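Local coordinates for protein transcriptional regulator (Streptococcus dysgalactiae, PDB 6W1A) that probably regulates transcription as a DNA-binding, Rgg-type helix-turn-helix regulator with a helical repeat domain of the TPR class, at residues 190-195 with 225-230. Sequence-based numbering, arbitrary orientation.
Sequences NCLIIS and TVFLYV
Val-230 points from helix 221-237 toward helix 179-197 and fits between Leu-192 and Ile-193, an example of near-parallel helix packing by apolar side chains in a domain whose family belongs to the TPR class. Its CG1, anti to the backbone N (chi1 170°), lies 3.6 Å from Leu-192 CG and equally near that leucine's CD2, the two side chains passing in opposite directions. CG1 also touches Ile-193 CB, at 3.8 Å, whereas CG2 meets the isoleucine alone, at CB, CG1 and CD1, where the side chains cross nearly at right angles. The backbones come near at this point as well, with the CA atoms of Ile-193 and Val-230 5.8 Å apart.

Two rings extend the apolar contact on either side of the valine, and both are met at the edge. Leu-192 CD2 lies in the plane of the Phe-227 ring, 3.7 Å from CE1. The extended Ile-193 chain carries CD1 to the rim of Tyr-229, a looser approach of 4.4 Å to CE1.

The polar groups are served apart from this interface. Ser-195 OG bonds back to Leu-192 O (2.6 Å) on a lone pair in the carbonyl plane, and is also hydrogen-bonded to Ser-204 OG, while Tyr-229 OH is hydrogen-bonded to His-269 ND1.

The segment axes are 12° from parallel and 10.2 Å apart. Helix 201-215, between the two helices in the chain, packs against both Leu-192 and Phe-227 through Ile-211, while helix 260-275 touches Ile-193 and Tyr-229.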
loop_
_atom_site.group_PDB
_atom_site.type_symbol
_atom_site.label_atom_id
_atom_site.label_comp_id
_atom_site.label_asym_id
_atom_site.label_seq_id
_atom_site.Cartn_x
_atom_site.Cartn_y
_atom_site.Cartn_z
ATOM N N ASN A 190 17.355 4.193 4.903
ATOM C CA ASN A 190 18.400 4.581 3.963
ATOM C C ASN A 190 19.288 5.677 4.536
ATOM O O ASN A 190 20.486 5.726 4.237
ATOM C CB ASN A 190 17.780 5.045 2.645
ATOM C CG ASN A 190 18.817 5.255 1.559
ATOM O OD1 ASN A 190 19.584 6.220 1.591
ATOM N ND2 ASN A 190 18.847 4.349 0.585
ATOM N N CYS A 191 18.737 6.544 5.378
ATOM C CA CYS A 191 19.552 7.606 5.945
ATOM C C CYS A 191 20.182 7.199 7.269
ATOM O O CYS A 191 21.173 7.813 7.682
ATOM C CB CYS A 191 18.688 8.871 6.108
ATOM S SG CYS A 191 19.272 10.177 7.229
ATOM N N LEU A 192 19.702 6.114 7.882
ATOM C CA LEU A 192 20.391 5.540 9.032
ATOM C C LEU A 192 21.714 4.901 8.629
ATOM O O LEU A 192 22.737 5.120 9.290
ATOM C CB LEU A 192 19.485 4.521 9.723
ATOM C CG LEU A 192 20.120 3.581 10.748
ATOM C CD1 LEU A 192 20.750 4.355 11.883
ATOM C CD2 LEU A 192 19.085 2.611 11.284
ATOM N N ILE A 193 21.728 4.134 7.534
ATOM C CA ILE A 193 22.956 3.438 7.151
ATOM C C ILE A 193 24.034 4.432 6.735
ATOM O O ILE A 193 25.228 4.188 6.948
ATOM C CB ILE A 193 22.679 2.402 6.041
ATOM C CG1 ILE A 193 23.908 1.522 5.809
ATOM C CG2 ILE A 193 22.299 3.081 4.744
ATOM C CD1 ILE A 193 23.749 0.553 4.669
ATOM N N ILE A 194 23.642 5.571 6.164
ATOM C CA ILE A 194 24.613 6.618 5.874
ATOM C C ILE A 194 25.099 7.260 7.169
ATOM O O ILE A 194 26.279 7.608 7.302
ATOM C CB ILE A 194 24.007 7.654 4.909
ATOM C CG1 ILE A 194 23.618 6.983 3.590
ATOM C CG2 ILE A 194 24.974 8.799 4.669
ATOM C CD1 ILE A 194 23.056 7.936 2.573
ATOM N N SER A 195 24.210 7.402 8.154
ATOM C CA SER A 195 24.623 7.984 9.425
ATOM C C SER A 195 25.595 7.075 10.166
ATOM O O SER A 195 26.431 7.562 10.936
ATOM C CB SER A 195 23.399 8.266 10.296
ATOM O OG SER A 195 22.996 7.110 11.013
ATOM N N THR A 225 14.214 -6.763 7.224
ATOM C CA THR A 225 15.498 -7.435 7.016
ATOM C C THR A 225 16.608 -6.429 6.738
ATOM O O THR A 225 17.711 -6.560 7.281
ATOM C CB THR A 225 15.435 -8.477 5.887
ATOM O OG1 THR A 225 15.732 -7.863 4.629
ATOM C CG2 THR A 225 14.087 -9.167 5.820
ATOM N N VAL A 226 16.340 -5.415 5.911
ATOM C CA VAL A 226 17.357 -4.391 5.703
ATOM C C VAL A 226 17.605 -3.628 6.999
ATOM O O VAL A 226 18.728 -3.176 7.256
ATOM C CB VAL A 226 16.970 -3.453 4.541
ATOM C CG1 VAL A 226 16.514 -4.269 3.346
ATOM C CG2 VAL A 226 15.896 -2.456 4.960
ATOM N N PHE A 227 16.583 -3.489 7.845
ATOM C CA PHE A 227 16.816 -2.920 9.164
ATOM C C PHE A 227 17.654 -3.862 10.020
ATOM O O PHE A 227 18.529 -3.416 10.769
ATOM C CB PHE A 227 15.492 -2.603 9.851
ATOM C CG PHE A 227 15.650 -1.829 11.124
ATOM C CD1 PHE A 227 16.515 -0.743 11.185
ATOM C CD2 PHE A 227 14.940 -2.184 12.263
ATOM C CE1 PHE A 227 16.667 -0.026 12.360
ATOM C CE2 PHE A 227 15.083 -1.469 13.440
ATOM C CZ PHE A 227 15.947 -0.388 13.488
ATOM N N LEU A 228 17.411 -5.169 9.909
ATOM C CA LEU A 228 18.242 -6.132 10.624
ATOM C C LEU A 228 19.700 -6.000 10.206
ATOM O O LEU A 228 20.605 -6.052 11.048
ATOM C CB LEU A 228 17.733 -7.551 10.378
ATOM C CG LEU A 228 18.577 -8.707 10.911
ATOM C CD1 LEU A 228 18.487 -8.784 12.430
ATOM C CD2 LEU A 228 18.121 -10.009 10.275
ATOM N N TYR A 229 19.945 -5.815 8.905
ATOM C CA TYR A 229 21.302 -5.559 8.434
ATOM C C TYR A 229 21.819 -4.226 8.957
ATOM O O TYR A 229 22.910 -4.154 9.534
ATOM C CB TYR A 229 21.343 -5.579 6.903
ATOM C CG TYR A 229 22.714 -5.291 6.329
ATOM C CD1 TYR A 229 23.126 -3.985 6.078
ATOM C CD2 TYR A 229 23.599 -6.325 6.039
ATOM C CE1 TYR A 229 24.381 -3.717 5.561
ATOM C CE2 TYR A 229 24.859 -6.069 5.523
ATOM C CZ TYR A 229 25.243 -4.763 5.284
ATOM O OH TYR A 229 26.493 -4.501 4.772
ATOM N N VAL A 230 21.040 -3.157 8.774
ATOM C CA VAL A 230 21.536 -1.820 9.085
ATOM C C VAL A 230 21.650 -1.621 10.593
ATOM O O VAL A 230 22.650 -1.085 11.086
ATOM C CB VAL A 230 20.646 -0.753 8.417
ATOM C CG1 VAL A 230 20.997 0.633 8.923
ATOM C CG2 VAL A 230 20.809 -0.804 6.906
#